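Local atomic coordinates of polysaccharide deacetylase (Bacillus cereus, PDB entry 4HD5), a protein that probably hydrolyses carbon-nitrogen bonds other than peptide bonds, as a zinc-binding member of the NodB-like polysaccharide deacetylase family. Residues I79-K90 / F105-R114. Sequence-based numbering, arbitrary orientation.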
# COMPACT_ATOMS: atom_id res chain seq x y z
N ILE A 79 -16.53 17.46 5.01
CA ILE A 79 -15.27 16.72 5.03
C ILE A 79 -15.57 15.24 4.81
O ILE A 79 -16.42 14.67 5.50
CB ILE A 79 -14.52 16.95 6.37
CG1 ILE A 79 -14.34 18.45 6.62
CG2 ILE A 79 -13.18 16.24 6.38
CD1 ILE A 79 -13.49 18.81 7.82
N TRP A 80 -14.91 14.64 3.83
CA TRP A 80 -15.04 13.22 3.58
C TRP A 80 -13.72 12.61 3.16
O TRP A 80 -12.86 13.29 2.60
CB TRP A 80 -16.12 12.94 2.54
CG TRP A 80 -15.77 13.33 1.15
CD1 TRP A 80 -15.27 12.51 0.18
CD2 TRP A 80 -15.89 14.63 0.57
NE1 TRP A 80 -15.07 13.23 -0.98
CE2 TRP A 80 -15.45 14.53 -0.77
CE3 TRP A 80 -16.33 15.87 1.04
CZ2 TRP A 80 -15.43 15.63 -1.64
CZ3 TRP A 80 -16.32 16.96 0.18
CH2 TRP A 80 -15.87 16.83 -1.15
N ARG A 81 -13.55 11.32 3.45
CA ARG A 81 -12.41 10.56 2.96
C ARG A 81 -12.63 10.14 1.51
O ARG A 81 -13.69 9.62 1.15
CB ARG A 81 -12.17 9.34 3.83
CG ARG A 81 -11.73 9.67 5.25
CD ARG A 81 -11.79 8.46 6.15
NE ARG A 81 -10.70 7.51 5.87
CZ ARG A 81 -10.82 6.31 5.32
NH1 ARG A 81 -12.00 5.83 4.95
NH2 ARG A 81 -9.74 5.57 5.13
N THR A 82 -11.62 10.36 0.68
CA THR A 82 -11.68 9.99 -0.73
C THR A 82 -12.06 8.51 -0.88
O THR A 82 -12.81 8.16 -1.78
CB THR A 82 -10.33 10.25 -1.43
OG1 THR A 82 -10.03 11.66 -1.37
CG2 THR A 82 -10.36 9.80 -2.88
N ALA A 83 -11.54 7.67 0.02
CA ALA A 83 -11.84 6.24 0.00
C ALA A 83 -13.32 5.92 0.20
O ALA A 83 -13.83 4.97 -0.37
CB ALA A 83 -11.01 5.53 1.04
N ASP A 84 -14.01 6.72 1.01
CA ASP A 84 -15.43 6.48 1.31
C ASP A 84 -16.36 7.15 0.31
O ASP A 84 -17.45 6.65 0.04
CB ASP A 84 -15.75 6.97 2.72
CG ASP A 84 -15.00 6.21 3.79
OD1 ASP A 84 -14.75 5.00 3.61
OD2 ASP A 84 -14.66 6.82 4.82
N GLY A 85 -15.95 8.29 -0.22
CA GLY A 85 -16.76 9.02 -1.19
C GLY A 85 -17.63 10.09 -0.55
O GLY A 85 -17.90 10.05 0.64
N LYS A 86 -18.05 11.03 -1.39
CA LYS A 86 -18.83 12.20 -0.97
C LYS A 86 -20.10 11.86 -0.18
O LYS A 86 -20.50 12.62 0.71
CB LYS A 86 -19.20 13.02 -2.22
CG LYS A 86 -19.95 14.31 -1.96
CD LYS A 86 -19.11 15.28 -1.15
CE LYS A 86 -19.73 16.67 -1.14
NZ LYS A 86 -19.59 17.38 -2.44
N GLU A 87 -20.73 10.73 -0.49
CA GLU A 87 -21.97 10.32 0.18
C GLU A 87 -21.81 10.08 1.68
O GLU A 87 -22.78 10.12 2.42
CB GLU A 87 -22.55 9.06 -0.48
CG GLU A 87 -22.99 9.27 -1.93
CD GLU A 87 -23.73 8.07 -2.50
OE1 GLU A 87 -23.38 6.92 -2.15
OE2 GLU A 87 -24.65 8.28 -3.31
N ARG A 88 -20.57 9.83 2.12
CA ARG A 88 -20.29 9.59 3.53
C ARG A 88 -19.56 10.78 4.19
O ARG A 88 -18.73 10.60 5.08
CB ARG A 88 -19.47 8.31 3.67
CG ARG A 88 -20.25 7.05 3.32
CD ARG A 88 -19.42 5.81 3.58
NE ARG A 88 -20.19 4.57 3.42
CZ ARG A 88 -19.66 3.35 3.52
NH1 ARG A 88 -18.37 3.19 3.79
NH2 ARG A 88 -20.44 2.29 3.36
N ALA A 89 -19.88 11.98 3.73
CA ALA A 89 -19.32 13.21 4.28
C ALA A 89 -19.97 13.57 5.61
O ALA A 89 -21.15 13.29 5.83
CB ALA A 89 -19.49 14.36 3.30
N LYS A 90 -19.18 14.17 6.49
CA LYS A 90 -19.67 14.72 7.74
C LYS A 90 -19.51 16.22 7.67
O LYS A 90 -18.59 16.72 7.03
CB LYS A 90 -18.92 14.13 8.92
CG LYS A 90 -19.33 12.69 9.16
CD LYS A 90 -18.61 12.04 10.34
CE LYS A 90 -18.92 10.55 10.36
NZ LYS A 90 -18.09 9.80 11.33
N PHE A 105 -10.39 19.76 14.08
CA PHE A 105 -10.62 18.51 13.36
C PHE A 105 -9.78 17.40 13.96
O PHE A 105 -8.57 17.55 14.09
CB PHE A 105 -10.29 18.63 11.87
CG PHE A 105 -10.56 17.37 11.10
CD1 PHE A 105 -11.86 16.99 10.81
CD2 PHE A 105 -9.51 16.55 10.70
CE1 PHE A 105 -12.11 15.83 10.11
CE2 PHE A 105 -9.77 15.38 10.00
CZ PHE A 105 -11.07 15.02 9.70
N ASP A 106 -10.43 16.29 14.32
CA ASP A 106 -9.77 15.11 14.87
C ASP A 106 -10.29 13.86 14.16
O ASP A 106 -11.50 13.71 13.98
CB ASP A 106 -10.02 15.01 16.38
CG ASP A 106 -9.16 13.95 17.07
OD1 ASP A 106 -9.28 12.76 16.72
OD2 ASP A 106 -8.36 14.31 17.96
N ILE A 107 -9.39 12.96 13.78
CA ILE A 107 -9.79 11.75 13.05
C ILE A 107 -10.63 10.77 13.88
O ILE A 107 -11.18 9.83 13.33
CB ILE A 107 -8.57 11.01 12.44
CG1 ILE A 107 -7.64 10.48 13.55
CG2 ILE A 107 -7.83 11.92 11.47
CD1 ILE A 107 -6.45 9.70 13.03
N LYS A 108 -10.74 11.01 15.19
CA LYS A 108 -11.69 10.25 16.03
C LYS A 108 -13.13 10.42 15.51
O LYS A 108 -13.96 9.54 15.71
CB LYS A 108 -11.60 10.69 17.50
CG LYS A 108 -12.22 12.05 17.79
CD LYS A 108 -11.91 12.56 19.19
CE LYS A 108 -12.45 13.97 19.38
NZ LYS A 108 -12.24 14.51 20.75
N GLU A 109 -13.40 11.55 14.86
CA GLU A 109 -14.68 11.79 14.19
C GLU A 109 -14.99 10.76 13.10
O GLU A 109 -16.16 10.52 12.77
CB GLU A 109 -14.71 13.19 13.58
CG GLU A 109 -14.60 14.33 14.58
CD GLU A 109 -15.75 14.38 15.56
OE1 GLU A 109 -16.87 13.98 15.19
OE2 GLU A 109 -15.52 14.82 16.71
N PHE A 110 -13.94 10.17 12.51
CA PHE A 110 -14.08 9.12 11.51
C PHE A 110 -13.58 7.78 12.04
O PHE A 110 -13.04 6.97 11.28
CB PHE A 110 -13.33 9.51 10.23
CG PHE A 110 -13.92 10.71 9.52
CD1 PHE A 110 -13.71 11.99 10.02
CD2 PHE A 110 -14.67 10.55 8.37
CE1 PHE A 110 -14.25 13.09 9.37
CE2 PHE A 110 -15.21 11.64 7.72
CZ PHE A 110 -14.99 12.92 8.22
N GLU A 111 -13.76 7.56 13.34
CA GLU A 111 -13.33 6.33 14.01
C GLU A 111 -11.85 6.03 13.82
O GLU A 111 -11.45 4.87 13.71
CB GLU A 111 -14.16 5.13 13.54
CG GLU A 111 -15.65 5.34 13.60
CD GLU A 111 -16.45 4.05 13.76
OE1 GLU A 111 -15.96 2.96 13.39
OE2 GLU A 111 -17.59 4.12 14.26
N GLY A 112 -11.03 7.08 13.77
CA GLY A 112 -9.58 6.91 13.63
C GLY A 112 -9.12 6.45 12.26
O GLY A 112 -7.99 6.00 12.11
N LYS A 113 -10.00 6.56 11.26
CA LYS A 113 -9.62 6.26 9.89
C LYS A 113 -8.76 7.41 9.36
O LYS A 113 -9.00 8.58 9.68
CB LYS A 113 -10.85 6.08 9.01
CG LYS A 113 -11.67 4.84 9.34
CD LYS A 113 -13.01 4.90 8.64
CE LYS A 113 -13.79 3.61 8.80
NZ LYS A 113 -15.16 3.77 8.24
N ARG A 114 -7.74 7.06 8.59
CA ARG A 114 -6.77 8.03 8.10
C ARG A 114 -6.83 8.07 6.58
O ARG A 114 -7.81 7.64 5.99
CB ARG A 114 -5.39 7.68 8.64
CG ARG A 114 -5.32 7.69 10.16
CD ARG A 114 -4.01 7.11 10.67
NE ARG A 114 -2.87 7.93 10.28
CZ ARG A 114 -2.39 8.96 10.96
NH1 ARG A 114 -2.92 9.35 12.12
NH2 ARG A 114 -1.34 9.63 10.49
O HOH W 1 -14.74 3.18 5.70
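In the N-terminal beta-sandwich, well away from the zinc-binding barrel, the connection that carries the chain from one sheet back to the other packs on the hairpin 79-90 through Phe110. The ring turns its edge to the strand, CZ 3.5 Å from Ile79 O, and one face to Lys90, whose extended chain passes over it near the rim. Lys90 NZ lies 4.8 Å from the centroid of the Phe110 ring, 20° off its normal, a cation-pi contact. The same NZ donates to Glu109 O in the carbonyl plane, though the modelled length of 2.5 Å is doubtfully short. Deeper in, Ile79 CD1 meets Phe105 CD1 at 3.9 Å. On the far side of Phe110, Arg81 bends at chi3 (74°) and turns its guanidinium side-on to Arg114 O, NE at 2.9 Å and NH2 at 3.0 Å. Lys113 CB sits over one guanidinium face, toward its rim, and NH1 forms a salt bridge with Asp84 OD2 at 2.8 Å, so both the plane and the rotation of the group are fixed; Asn197 takes a further bond from NH1. One water bridges Asp84 OD1 and Lys113 NZ. Phe117 of strand 115-125 meets both Phe105 and Phe110 edge-to-face, while Ile63 of strand 60-65 touches Ile79 and Phe105, joining the two sheets at this end of the sandwich.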